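PDB 7L7W: probable disease resistance protein At5g66900, which probably acts in plant disease resistance as a helper immune receptor, of a type that forms calcium-permeable nonselective cation channels, this chain being its RPW8-like domain. Local coordinates for residues I28-A31 / K32-K35; T78-R81 / A82-A85; Y95-S98 / E99-K103; I104-I107 / N108-L112. The protein carries 2 engineered substitutions. All coordinates share one frame; numbering follows the deposited sequence. Where two conformers were deposited one is given.

Contact 1: I28-A31 / K32-K35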
ATOM      1  N   ILE A  28      -4.858  -2.927  23.861  1.00 64.08           N
ATOM      2  CA  ILE A  28      -5.309  -4.150  23.203  1.00 61.93           C
ATOM      3  C   ILE A  28      -6.612  -3.898  22.465  1.00 69.11           C
ATOM      4  O   ILE A  28      -6.756  -4.251  21.282  1.00 62.59           O
ATOM      5  CB  ILE A  28      -5.456  -5.303  24.207  1.00 60.35           C
ATOM      6  CG1 ILE A  28      -4.107  -5.658  24.809  1.00 67.52           C
ATOM      7  CG2 ILE A  28      -5.987  -6.542  23.508  1.00 58.84           C
ATOM      8  CD1 ILE A  28      -4.230  -6.662  25.957  1.00 69.78           C
ATOM      9  N   ASP A  29      -7.580  -3.266  23.131  0.75 68.04           N
ATOM     10  CA  ASP A  29      -8.878  -3.059  22.503  0.75 66.11           C
ATOM     11  C   ASP A  29      -8.774  -2.143  21.296  0.75 65.74           C
ATOM     12  O   ASP A  29      -9.563  -2.274  20.352  0.75 66.78           O
ATOM     13  CB  ASP A  29      -9.870  -2.497  23.517  0.75 68.58           C
ATOM     14  CG  ASP A  29     -10.056  -3.413  24.716  0.75 70.63           C
ATOM     15  OD1 ASP A  29     -10.056  -4.656  24.526  0.75 66.60           O
ATOM     16  OD2 ASP A  29     -10.177  -2.883  25.845  0.75 67.88           O
ATOM     17  N   GLU A  30      -7.810  -1.217  21.302  1.00 65.38           N
ATOM     18  CA  GLU A  30      -7.601  -0.367  20.137  1.00 63.29           C
ATOM     19  C   GLU A  30      -6.886  -1.113  19.017  1.00 60.78           C
ATOM     20  O   GLU A  30      -7.199  -0.905  17.843  1.00 57.35           O
ATOM     21  CB  GLU A  30      -6.817   0.897  20.498  1.00 64.89           C
ATOM     22  CG  GLU A  30      -7.583   1.917  21.325  1.00 71.19           C
ATOM     23  CD  GLU A  30      -8.865   2.412  20.674  1.00 84.16           C
ATOM     24  OE1 GLU A  30      -9.013   2.336  19.422  1.00 88.71           O
ATOM     25  OE2 GLU A  30      -9.746   2.870  21.439  1.00 90.74           O
ATOM     26  N   ALA A  31      -5.907  -1.960  19.348  1.00 61.23           N
ATOM     27  CA  ALA A  31      -5.187  -2.671  18.295  1.00 53.12           C
ATOM     28  C   ALA A  31      -6.082  -3.688  17.614  1.00 61.16           C
ATOM     29  O   ALA A  31      -5.992  -3.885  16.398  1.00 61.83           O
ATOM     30  CB  ALA A  31      -3.960  -3.374  18.859  1.00 53.15           C
ATOM     31  N   LYS A  32      -6.948  -4.353  18.386  1.00 64.79           N
ATOM     32  CA  LYS A  32      -7.770  -5.419  17.827  1.00 60.42           C
ATOM     33  C   LYS A  32      -8.639  -4.908  16.677  1.00 66.86           C
ATOM     34  O   LYS A  32      -8.929  -5.665  15.738  1.00 62.33           O
ATOM     35  CB  LYS A  32      -8.617  -6.049  18.935  1.00 58.52           C
ATOM     36  CG  LYS A  32      -7.946  -7.228  19.617  1.00 66.50           C
ATOM     37  CD  LYS A  32      -8.806  -7.778  20.750  1.00 74.43           C
ATOM     38  CE  LYS A  32      -8.156  -8.993  21.406  1.00 78.52           C
ATOM     39  NZ  LYS A  32      -8.810  -9.360  22.693  1.00 77.81           N
ATOM     40  N   LYS A  33      -9.003  -3.615  16.700  1.00 58.28           N
ATOM     41  CA  LYS A  33      -9.901  -3.050  15.697  1.00 56.73           C
ATOM     42  C   LYS A  33      -9.344  -3.169  14.275  1.00 68.70           C
ATOM     43  O   LYS A  33     -10.120  -3.236  13.317  1.00 78.31           O
ATOM     44  CB  LYS A  33     -10.198  -1.582  16.026  1.00 50.85           C
ATOM     45  CG  LYS A  33     -11.013  -1.355  17.297  1.00 58.27           C
ATOM     46  CD  LYS A  33     -11.284   0.128  17.547  1.00 57.64           C
ATOM     47  CE  LYS A  33     -11.704   0.401  18.999  1.00 75.93           C
ATOM     48  NZ  LYS A  33     -11.744   1.874  19.296  1.00 78.78           N
ATOM     49  N   PHE A  34      -8.019  -3.201  14.108  1.00 66.93           N
ATOM     50  CA  PHE A  34      -7.404  -3.237  12.773  1.00 62.89           C
ATOM     51  C   PHE A  34      -7.194  -4.683  12.309  1.00 61.87           C
ATOM     52  O   PHE A  34      -6.067  -5.135  12.065  1.00 64.33           O
ATOM     53  CB  PHE A  34      -6.087  -2.451  12.778  1.00 58.73           C
ATOM     54  CG  PHE A  34      -6.242  -1.010  13.211  1.00 55.09           C
ATOM     55  CD1 PHE A  34      -6.972  -0.110  12.442  1.00 56.25           C
ATOM     56  CD2 PHE A  34      -5.663  -0.557  14.377  1.00 51.50           C
ATOM     57  CE1 PHE A  34      -7.130   1.220  12.854  1.00 67.63           C
ATOM     58  CE2 PHE A  34      -5.813   0.776  14.790  1.00 53.67           C
ATOM     59  CZ  PHE A  34      -6.551   1.660  14.038  1.00 54.99           C
ATOM     60  N   LYS A  35      -8.311  -5.410  12.178  1.00 66.01           N
ATOM     61  CA  LYS A  35      -8.237  -6.837  11.868  1.00 63.44           C
ATOM     62  C   LYS A  35      -7.453  -7.103  10.589  1.00 63.50           C
ATOM     63  O   LYS A  35      -6.656  -8.049  10.531  1.00 60.76           O
ATOM     64  CB  LYS A  35      -9.643  -7.441  11.785  1.00 64.59           C
ATOM     65  CG  LYS A  35     -10.604  -6.897  12.812  1.00 71.27           C
ATOM     66  CD  LYS A  35     -12.050  -7.057  12.414  1.00 69.50           C
ATOM     67  CE  LYS A  35     -12.834  -7.454  13.651  1.00 83.10           C
ATOM     68  NZ  LYS A  35     -14.103  -8.169  13.333  1.00101.44           N
TER
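Glu-30 sets CG beside its own backbone N (chi1 -71°) and then bends at chi2 (-58°), which folds its carboxylate along the helix toward Lys-33; the lysine starts in the same way but runs extended beyond CG. The two side chains therefore lie alongside each other, and Lys-33 NZ meets Glu-30 OE1 at 2.8 Å in a salt bridge. The ammonium comes from the syn side of OE1, yet 32° out of the carboxylate plane, and it also reaches Glu-30 OE2 in a weaker bond of 3.1 Å. The aliphatic part of Lys-33 follows the backbone, its CG 3.5 Å from Asp-29 O. One residue earlier, Lys-32 lies against Ile-28, with CE 3.9 Å from Ile-28 CG2, and carries NZ on to a salt bridge with Glu-49 of helix 38-60. These i/i+3 and i/i+4 pairs lie where helix 20-32, one rod of the four-helix bundle, gives way to the loop before helix 38-60. The regular i/i+4 bond from Lys-32 N to Ile-28 O measures 2.9 Å, whereas Phe-34 N turns back by three residues to Ala-31 O at 3.1 Å, approaching from above the carbonyl plane. Phe-34 then centres an inverse gamma turn, in which Lys-35 N bonds weakly to Lys-33 O. Its ring meets Phe-89 edge-to-face and packs on Tyr-95 of the second subunit.

Contact 2: T78-R81 / A82-A85. With NI (nickel (II) ion), chain B.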
ATOM      1  N   THR A  78       7.296   1.075  27.423  1.00 60.90           N
ATOM      2  CA  THR A  78       7.026   0.176  26.308  1.00 64.94           C
ATOM      3  C   THR A  78       5.534   0.118  26.004  1.00 59.65           C
ATOM      4  O   THR A  78       5.132   0.180  24.827  1.00 60.76           O
ATOM      5  CB  THR A  78       7.589  -1.213  26.597  1.00 57.78           C
ATOM      6  OG1 THR A  78       7.302  -1.559  27.946  1.00 86.27           O
ATOM      7  CG2 THR A  78       9.105  -1.176  26.513  1.00 53.25           C
ATOM      8  N   ILE A  79       4.699   0.049  27.047  1.00 65.32           N
ATOM      9  CA  ILE A  79       3.257   0.088  26.817  1.00 62.79           C
ATOM     10  C   ILE A  79       2.857   1.421  26.192  1.00 65.16           C
ATOM     11  O   ILE A  79       1.943   1.480  25.359  1.00 60.47           O
ATOM     12  CB  ILE A  79       2.507  -0.181  28.132  1.00 59.23           C
ATOM     13  CG1 ILE A  79       2.797  -1.597  28.623  1.00 63.05           C
ATOM     14  CG2 ILE A  79       1.019  -0.022  27.948  1.00 55.27           C
ATOM     15  CD1 ILE A  79       2.318  -1.880  30.067  1.00 65.45           C
ATOM     16  N   GLU A  80       3.569   2.506  26.529  1.00 68.16           N
ATOM     17  CA  GLU A  80       3.233   3.798  25.936  1.00 62.19           C
ATOM     18  C   GLU A  80       3.702   3.906  24.490  1.00 61.80           C
ATOM     19  O   GLU A  80       3.054   4.588  23.683  1.00 63.34           O
ATOM     20  CB  GLU A  80       3.802   4.932  26.773  1.00 56.20           C
ATOM     21  CG  GLU A  80       2.810   5.419  27.813  1.00 62.76           C
ATOM     22  CD  GLU A  80       1.527   5.967  27.200  1.00 74.04           C
ATOM     23  OE1 GLU A  80       0.596   5.163  26.953  1.00 74.64           O
ATOM     24  OE2 GLU A  80       1.444   7.202  26.985  1.00 71.69           O
ATOM     25  N   ARG A  81       4.801   3.238  24.126  1.00 59.40           N
ATOM     26  CA  ARG A  81       5.141   3.166  22.704  1.00 51.32           C
ATOM     27  C   ARG A  81       4.080   2.391  21.925  1.00 65.66           C
ATOM     28  O   ARG A  81       3.681   2.804  20.826  1.00 60.12           O
ATOM     29  CB  ARG A  81       6.515   2.537  22.526  1.00 56.38           C
ATOM     30  CG  ARG A  81       7.639   3.475  22.985  1.00 65.06           C
ATOM     31  CD  ARG A  81       8.867   2.706  23.411  1.00 62.37           C
ATOM     32  NE  ARG A  81       9.261   1.753  22.380  1.00 66.94           N
ATOM     33  CZ  ARG A  81       9.955   0.640  22.613  1.00 78.85           C
ATOM     34  NH1 ARG A  81      10.331   0.331  23.859  1.00 68.96           N
ATOM     35  NH2 ARG A  81      10.263  -0.167  21.597  1.00 77.13           N
ATOM     36  N   ALA A  82       3.589   1.274  22.482  1.00 65.60           N
ATOM     37  CA  ALA A  82       2.488   0.587  21.810  1.00 59.38           C
ATOM     38  C   ALA A  82       1.282   1.509  21.668  1.00 59.04           C
ATOM     39  O   ALA A  82       0.646   1.551  20.609  1.00 60.13           O
ATOM     40  CB  ALA A  82       2.104  -0.695  22.547  1.00 64.14           C
ATOM     41  N   ASP A  83       0.968   2.275  22.715  1.00 58.83           N
ATOM     42  CA  ASP A  83      -0.193   3.160  22.671  1.00 56.41           C
ATOM     43  C   ASP A  83      -0.045   4.194  21.560  1.00 62.74           C
ATOM     44  O   ASP A  83      -0.946   4.368  20.726  1.00 63.50           O
ATOM     45  CB  ASP A  83      -0.371   3.831  24.038  1.00 65.13           C
ATOM     46  CG  ASP A  83      -1.742   4.477  24.221  1.00 63.46           C
ATOM     47  OD1 ASP A  83      -2.564   4.427  23.294  1.00 65.25           O
ATOM     48  OD2 ASP A  83      -2.007   5.027  25.316  1.00 76.01           O
ATOM     49  N   VAL A  84       1.099   4.876  21.521  1.00 56.91           N
ATOM     50  CA  VAL A  84       1.322   5.913  20.519  1.00 56.95           C
ATOM     51  C   VAL A  84       1.260   5.330  19.112  1.00 59.61           C
ATOM     52  O   VAL A  84       0.641   5.914  18.203  1.00 59.65           O
ATOM     53  CB  VAL A  84       2.669   6.604  20.788  1.00 55.79           C
ATOM     54  CG1 VAL A  84       3.135   7.354  19.570  1.00 42.41           C
ATOM     55  CG2 VAL A  84       2.541   7.535  21.985  1.00 58.52           C
ATOM     56  N   ALA A  85       1.899   4.170  18.908  1.00 55.61           N
ATOM     57  CA  ALA A  85       1.915   3.552  17.587  1.00 56.78           C
ATOM     58  C   ALA A  85       0.506   3.180  17.141  1.00 60.09           C
ATOM     59  O   ALA A  85       0.115   3.432  15.988  1.00 58.57           O
ATOM     60  CB  ALA A  85       2.828   2.324  17.602  1.00 46.47           C
TER
HETATM   61 NI    NI B 201      -0.827   6.590  25.973  1.00 69.46          NI
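Glu-80 and Asp-83, three residues apart on helix 70-88 of the four-helix bundle, form an i/i+3 carboxylate pair that binds a nickel ion. From CB, where Glu-80 starts out away from the following turn, the side chain passes Leu-23 of helix 20-32 and bends at chi2 (-61°), which turns the carboxylate forward along the helix, toward Asp-83. Its carbon CD comes to 2.7 Å from the nickel because both oxygens face the ion. Glu-80 OE1 is bonded at 2.2 Å and OE2 at 2.6 Å, an unequal bidentate grip. From the next turn, Asp-83 places CG opposite its backbone N across the CA–CB bond (chi1 -165°), and OD2 meets the nickel at 2.1 Å. Only this one oxygen of Asp-83 bonds the ion; OD1 stays 3.9 Å from the nickel and has a long, weak ion pair with Arg-87. The two carboxylate planes stand 70° apart, so the groups converge on the metal without stacking. Glu-80 OE1 and Asp-83 OD2 are brought to 3.1 Å of each other, an approach of like charges that the shared cation would probably offset. Behind the site the backbone keeps its regular i/i+4 pattern: Asp-83 N binds Ile-79 O, and Val-84 N donates to Glu-80 O. The methyl carbon Val-84 CG2 rests 3.4 Å from that same Glu-80 O.

Contact 3: Y95-S98 / E99-K103. Engineered in segment 95-98: Glu-97 (natural residue Lys). Engineered in segment 99-103: Glu-99 (natural residue Lys).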
ATOM      1  N   TYR A  95       3.468   3.887   1.888  1.00 49.87           N
ATOM      2  CA  TYR A  95       4.896   3.696   1.675  1.00 55.31           C
ATOM      3  C   TYR A  95       5.682   3.711   2.982  1.00 57.19           C
ATOM      4  O   TYR A  95       6.893   3.487   2.959  1.00 59.70           O
ATOM      5  CB  TYR A  95       5.437   4.752   0.695  1.00 51.41           C
ATOM      6  CG  TYR A  95       5.304   6.192   1.162  1.00 49.57           C
ATOM      7  CD1 TYR A  95       6.280   6.773   1.966  1.00 54.00           C
ATOM      8  CD2 TYR A  95       4.211   6.970   0.797  1.00 46.44           C
ATOM      9  CE1 TYR A  95       6.170   8.086   2.404  1.00 49.07           C
ATOM     10  CE2 TYR A  95       4.086   8.289   1.225  1.00 42.45           C
ATOM     11  CZ  TYR A  95       5.074   8.837   2.031  1.00 52.85           C
ATOM     12  OH  TYR A  95       4.980  10.134   2.479  1.00 60.99           O
ATOM     13  N   GLU A  96       5.027   3.954   4.111  1.00 57.82           N
ATOM     14  CA  GLU A  96       5.626   3.759   5.426  1.00 60.20           C
ATOM     15  C   GLU A  96       5.387   2.356   5.999  1.00 60.66           C
ATOM     16  O   GLU A  96       5.866   2.070   7.110  1.00 59.76           O
ATOM     17  CB  GLU A  96       5.102   4.834   6.396  1.00 54.49           C
ATOM     18  CG  GLU A  96       5.284   6.265   5.864  1.00 54.77           C
ATOM     19  CD  GLU A  96       4.587   7.361   6.692  1.00 61.77           C
ATOM     20  OE1 GLU A  96       3.398   7.210   7.056  1.00 66.70           O
ATOM     21  OE2 GLU A  96       5.216   8.413   6.942  1.00 64.38           O
ATOM     22  N   GLU A  97       4.719   1.458   5.259  1.00 54.52           N
ATOM     23  CA  GLU A  97       4.383   0.153   5.837  1.00 63.82           C
ATOM     24  C   GLU A  97       5.595  -0.532   6.474  1.00 58.58           C
ATOM     25  O   GLU A  97       5.623  -0.741   7.692  1.00 65.84           O
ATOM     26  CB  GLU A  97       3.751  -0.756   4.789  1.00 59.04           C
ATOM     27  CG  GLU A  97       3.772  -2.229   5.176  1.00 57.98           C
ATOM     28  CD  GLU A  97       2.808  -3.060   4.345  1.00 76.04           C
ATOM     29  OE1 GLU A  97       2.655  -2.787   3.114  1.00 74.56           O
ATOM     30  OE2 GLU A  97       2.202  -3.982   4.938  1.00 63.20           O
ATOM     31  N   SER A  98       6.605  -0.887   5.668  1.00 57.79           N
ATOM     32  CA  SER A  98       7.799  -1.550   6.202  1.00 64.98           C
ATOM     33  C   SER A  98       8.322  -0.824   7.431  1.00 66.81           C
ATOM     34  O   SER A  98       8.536  -1.426   8.491  1.00 64.14           O
ATOM     35  CB  SER A  98       8.899  -1.626   5.141  1.00 56.42           C
ATOM     36  OG  SER A  98       8.357  -1.837   3.849  1.00 81.08           O
ATOM     37  N   GLU A  99       8.479   0.492   7.321  1.00 67.15           N
ATOM     38  CA  GLU A  99       8.992   1.269   8.438  1.00 61.99           C
ATOM     39  C   GLU A  99       8.193   0.983   9.695  1.00 64.77           C
ATOM     40  O   GLU A  99       8.724   0.509  10.712  1.00 64.80           O
ATOM     41  CB  GLU A  99       8.907   2.747   8.092  1.00 60.18           C
ATOM     42  CG  GLU A  99       9.814   3.623   8.869  1.00 70.48           C
ATOM     43  CD  GLU A  99       9.671   5.061   8.439  1.00 86.30           C
ATOM     44  OE1 GLU A  99       8.634   5.675   8.796  1.00 81.58           O
ATOM     45  OE2 GLU A  99      10.581   5.560   7.722  1.00 83.44           O
ATOM     46  N   TYR A 100       6.887   1.228   9.606  1.00 62.86           N
ATOM     47  CA  TYR A 100       6.033   1.092  10.771  1.00 58.09           C
ATOM     48  C   TYR A 100       6.056  -0.339  11.263  1.00 60.56           C
ATOM     49  O   TYR A 100       6.145  -0.587  12.473  1.00 60.69           O
ATOM     50  CB  TYR A 100       4.625   1.540  10.417  1.00 51.91           C
ATOM     51  CG  TYR A 100       3.588   1.416  11.499  1.00 61.43           C
ATOM     52  CD1 TYR A 100       3.410   2.422  12.438  1.00 60.35           C
ATOM     53  CD2 TYR A 100       2.736   0.310  11.549  1.00 63.11           C
ATOM     54  CE1 TYR A 100       2.433   2.313  13.417  1.00 59.71           C
ATOM     55  CE2 TYR A 100       1.763   0.199  12.511  1.00 55.32           C
ATOM     56  CZ  TYR A 100       1.608   1.197  13.444  1.00 58.94           C
ATOM     57  OH  TYR A 100       0.629   1.078  14.415  1.00 61.70           O
ATOM     58  N   THR A 101       6.094  -1.299  10.339  1.00 57.57           N
ATOM     59  CA  THR A 101       6.059  -2.674  10.796  1.00 62.18           C
ATOM     60  C   THR A 101       7.288  -2.984  11.637  1.00 65.13           C
ATOM     61  O   THR A 101       7.164  -3.560  12.724  1.00 66.32           O
ATOM     62  CB  THR A 101       5.920  -3.621   9.620  1.00 58.36           C
ATOM     63  OG1 THR A 101       4.697  -3.319   8.939  1.00 68.60           O
ATOM     64  CG2 THR A 101       5.834  -5.052  10.115  1.00 58.77           C
ATOM     65  N   ARG A 102       8.463  -2.505  11.205  1.00 69.30           N
ATOM     66  CA  ARG A 102       9.677  -2.728  11.987  1.00 68.67           C
ATOM     67  C   ARG A 102       9.508  -2.165  13.391  1.00 65.95           C
ATOM     68  O   ARG A 102       9.757  -2.864  14.383  1.00 67.92           O
ATOM     69  CB  ARG A 102      10.898  -2.110  11.290  1.00 64.79           C
ATOM     70  CG  ARG A 102      11.307  -2.795   9.973  1.00 75.23           C
ATOM     71  CD  ARG A 102      10.939  -4.294   9.949  1.00 86.01           C
ATOM     72  NE  ARG A 102      10.875  -4.849   8.590  1.00103.43           N
ATOM     73  CZ  ARG A 102       9.747  -5.043   7.910  1.00 96.33           C
ATOM     74  NH1 ARG A 102       8.588  -4.734   8.466  1.00 85.65           N
ATOM     75  NH2 ARG A 102       9.771  -5.547   6.676  1.00104.04           N
ATOM     76  N   LYS A 103       8.997  -0.933  13.490  1.00 64.01           N
ATOM     77  CA  LYS A 103       8.731  -0.325  14.792  1.00 55.62           C
ATOM     78  C   LYS A 103       7.806  -1.216  15.625  1.00 65.34           C
ATOM     79  O   LYS A 103       8.124  -1.572  16.767  1.00 66.02           O
ATOM     80  CB  LYS A 103       8.134   1.060  14.548  1.00 59.63           C
ATOM     81  CG  LYS A 103       7.877   1.965  15.720  1.00 71.85           C
ATOM     82  CD  LYS A 103       7.385   3.351  15.216  1.00 81.83           C
ATOM     83  CE  LYS A 103       8.118   3.770  13.915  1.00 82.35           C
ATOM     84  NZ  LYS A 103       8.323   5.253  13.739  1.00 79.91           N
TER
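Thr-101 and Glu-97 supply the side-chain hydrogen bond of this turn. With OG1 beside its own backbone N (chi1 -60°), Thr-101 turns the hydroxyl back along the helix, where OG1 donates to Glu-97 O over 3.0 Å from 57° above the carbonyl plane. Thr-101 N reaches the same oxygen at 2.7 Å, close to the line of the C=O bond, so two donors of one residue grip one acceptor. Of the other backbone bonds, Tyr-100 N to Glu-96 O is almost straight (2.8 Å, 177°), and Arg-102 N binds Ser-98 O. Such i/i+4 bonds mark the first turns of helix 97-114 in the four-helix bundle, and the threonine bond is the familiar one of a helical hydroxyl to the carbonyl four residues back. By packing, Arg-102 bends at chi2 and lays one guanidinium face over Ser-98, whose CA is 4.0 Å from Arg-102 NH1. Among charges, Glu-96 OE2 and the engineered Glu-99 OE1 lie 4.8 Å apart; Glu-96 OE1 takes a hydrogen bond from Lys-93 N. Glu-97, also engineered, extends past Thr-101 and touches Trp-94 of the second subunit, while Glu-96 and Glu-99 both pack on Ala-36 of the third.

Contact 4: I104-I107 / N108-L112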
ATOM      1  N   ILE A 104       6.693  -1.666  15.032  1.00 69.37           N
ATOM      2  CA  ILE A 104       5.755  -2.513  15.766  1.00 62.89           C
ATOM      3  C   ILE A 104       6.450  -3.781  16.230  1.00 65.53           C
ATOM      4  O   ILE A 104       6.300  -4.205  17.387  1.00 61.25           O
ATOM      5  CB  ILE A 104       4.520  -2.831  14.907  1.00 58.80           C
ATOM      6  CG1 ILE A 104       3.715  -1.565  14.695  1.00 61.71           C
ATOM      7  CG2 ILE A 104       3.639  -3.822  15.604  1.00 66.33           C
ATOM      8  CD1 ILE A 104       3.530  -0.789  15.967  1.00 56.81           C
ATOM      9  N   GLU A 105       7.275  -4.369  15.356  1.00 64.76           N
ATOM     10  CA  GLU A 105       7.967  -5.595  15.722  1.00 65.30           C
ATOM     11  C   GLU A 105       8.877  -5.360  16.920  1.00 68.69           C
ATOM     12  O   GLU A 105       8.902  -6.168  17.857  1.00 73.52           O
ATOM     13  CB  GLU A 105       8.756  -6.136  14.530  1.00 65.23           C
ATOM     14  CG  GLU A 105       7.884  -6.890  13.535  1.00 77.79           C
ATOM     15  CD  GLU A 105       8.606  -7.210  12.225  1.00 88.58           C
ATOM     16  OE1 GLU A 105       9.698  -6.634  11.990  1.00 88.86           O
ATOM     17  OE2 GLU A 105       8.079  -8.039  11.437  1.00 82.99           O
ATOM     18  N   ARG A 106       9.571  -4.223  16.960  1.00 64.29           N
ATOM     19  CA  ARG A 106      10.477  -4.075  18.080  1.00 69.54           C
ATOM     20  C   ARG A 106       9.705  -3.855  19.370  1.00 70.18           C
ATOM     21  O   ARG A 106      10.095  -4.390  20.418  1.00 69.01           O
ATOM     22  CB  ARG A 106      11.510  -2.980  17.860  1.00 68.99           C
ATOM     23  CG  ARG A 106      12.743  -3.483  18.535  1.00 81.28           C
ATOM     24  CD  ARG A 106      14.041  -2.828  18.196  1.00 90.45           C
ATOM     25  NE  ARG A 106      14.993  -3.216  19.235  1.00106.72           N
ATOM     26  CZ  ARG A 106      14.926  -2.829  20.513  1.00111.45           C
ATOM     27  NH1 ARG A 106      13.960  -2.010  20.933  1.00 99.98           N
ATOM     28  NH2 ARG A 106      15.837  -3.258  21.380  1.00109.46           N
ATOM     29  N   ILE A 107       8.564  -3.152  19.306  1.00 65.31           N
ATOM     30  CA  ILE A 107       7.729  -3.060  20.503  1.00 64.50           C
ATOM     31  C   ILE A 107       7.384  -4.459  20.975  1.00 63.81           C
ATOM     32  O   ILE A 107       7.622  -4.824  22.133  1.00 66.09           O
ATOM     33  CB  ILE A 107       6.465  -2.233  20.231  1.00 63.81           C
ATOM     34  CG1 ILE A 107       6.852  -0.793  19.857  1.00 68.18           C
ATOM     35  CG2 ILE A 107       5.534  -2.285  21.437  1.00 59.59           C
ATOM     36  CD1 ILE A 107       5.668   0.113  19.598  1.00 61.96           C
ATOM     37  N   ASN A 108       6.929  -5.290  20.035  1.00 65.11           N
ATOM     38  CA  ASN A 108       6.621  -6.688  20.305  1.00 62.80           C
ATOM     39  C   ASN A 108       7.783  -7.363  21.020  1.00 65.09           C
ATOM     40  O   ASN A 108       7.614  -7.913  22.120  1.00 66.92           O
ATOM     41  CB  ASN A 108       6.305  -7.384  18.977  1.00 68.78           C
ATOM     42  CG  ASN A 108       5.706  -8.747  19.150  1.00 67.33           C
ATOM     43  OD1 ASN A 108       4.486  -8.900  19.101  1.00 74.03           O
ATOM     44  ND2 ASN A 108       6.555  -9.759  19.314  1.00 68.29           N
ATOM     45  N   LYS A 109       8.997  -7.259  20.451  1.00 62.89           N
ATOM     46  CA  LYS A 109      10.104  -7.998  21.047  1.00 70.48           C
ATOM     47  C   LYS A 109      10.323  -7.532  22.480  1.00 73.05           C
ATOM     48  O   LYS A 109      10.432  -8.358  23.397  1.00 72.25           O
ATOM     49  CB  LYS A 109      11.386  -7.866  20.212  1.00 62.58           C
ATOM     50  CG  LYS A 109      12.624  -8.554  20.856  1.00 85.17           C
ATOM     51  CD  LYS A 109      12.204  -9.846  21.633  1.00 96.19           C
ATOM     52  CE  LYS A 109      13.303 -10.526  22.452  1.00 92.46           C
ATOM     53  NZ  LYS A 109      12.658 -11.417  23.466  1.00 88.00           N
ATOM     54  N   ASP A 110      10.273  -6.216  22.701  1.00 72.19           N
ATOM     55  CA  ASP A 110      10.528  -5.689  24.034  1.00 71.60           C
ATOM     56  C   ASP A 110       9.525  -6.266  25.025  1.00 78.13           C
ATOM     57  O   ASP A 110       9.911  -6.801  26.079  1.00 74.12           O
ATOM     58  CB  ASP A 110      10.483  -4.161  23.998  1.00 68.77           C
ATOM     59  CG  ASP A 110      11.652  -3.560  23.209  1.00 79.79           C
ATOM     60  OD1 ASP A 110      12.506  -4.338  22.723  1.00 80.75           O
ATOM     61  OD2 ASP A 110      11.714  -2.316  23.055  1.00 78.60           O
ATOM     62  N   MET A 111       8.239  -6.267  24.645  1.00 70.37           N
ATOM     63  CA  MET A 111       7.218  -6.772  25.552  1.00 69.58           C
ATOM     64  C   MET A 111       7.519  -8.213  25.920  1.00 71.36           C
ATOM     65  O   MET A 111       7.518  -8.576  27.105  1.00 71.08           O
ATOM     66  CB  MET A 111       5.834  -6.642  24.921  1.00 60.61           C
ATOM     67  CG  MET A 111       5.222  -5.267  25.090  1.00 58.72           C
ATOM     68  SD  MET A 111       3.687  -5.046  24.174  1.00 73.89           S
ATOM     69  CE  MET A 111       3.169  -3.436  24.775  1.00 60.56           C
ATOM     70  N   LEU A 112       7.892  -9.018  24.923  1.00 69.08           N
ATOM     71  CA  LEU A 112       8.166 -10.418  25.200  1.00 72.52           C
ATOM     72  C   LEU A 112       9.318 -10.563  26.185  1.00 73.00           C
ATOM     73  O   LEU A 112       9.216 -11.330  27.152  1.00 76.59           O
ATOM     74  CB  LEU A 112       8.455 -11.169  23.903  1.00 68.80           C
ATOM     75  CG  LEU A 112       7.189 -11.446  23.088  1.00 73.22           C
ATOM     76  CD1 LEU A 112       7.492 -12.361  21.923  1.00 69.67           C
ATOM     77  CD2 LEU A 112       6.074 -12.020  23.950  1.00 70.32           C
TER
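Arg-106 and Asp-110, one helical turn apart, are joined by a salt bridge in which Arg-106 NH1 lies 3.1 Å from Asp-110 OD2. The approach is not the flat, two-pronged one: guanidinium and carboxylate planes stand 79° apart, and Asp-110 OD1 sits over one face of the guanidinium, 3.6 Å from Arg-106 CZ. One residue further on, toward the bundle interior, Ile-107 CG2 meets Met-111 CE at 4.2 Å, a loose apolar contact with the same i/i+4 spacing. Asp-110 sets CG beside its backbone N (chi1 -68°), which turns the carboxylate back toward Arg-106, and its N binds Arg-106 O at 2.9 Å. From helix 70-88, Arg-81 NH2 makes a second salt bridge to the same OD2, so one carboxylate oxygen serves two arginines, one from each helix. Met-111 N also bonds Ile-107 O (3.0 Å), the backbone link of the same residue pair. Within the four-helix bundle, this part of helix 97-114 puts Ile-104 on Ala-85 and Ile-107 on Ala-82 of helix 70-88, whereas Met-111 reaches Ala-82 and also Thr-47, Met-48 and Leu-51 of helix 38-60.

In the fold
The contacts follow one another along the chain in the order 1 to 4, all within the RPW8-like domain. Contact 1 closes helix 20-32, contact 2 lies on helix 70-88, and contacts 3 and 4 occupy adjoining parts of helix 97-114, their centres about 14 Å apart. Contacts 2 and 4 are the nearest pair, with centres about 10 Å apart and Arg-81 O packed 3.6 Å from Ile-107 CD1. Contacts 2 and 3 also touch, through a probable hydrogen bond from Tyr-100 OH to Ala-85 O (2.9 Å). Contact 1 touches none of the others directly. Helices 70-88 and 97-114, consecutive in the chain, are thus joined side by side at two levels of the bundle, while contacts 1 and 3 also meet neighbouring subunits.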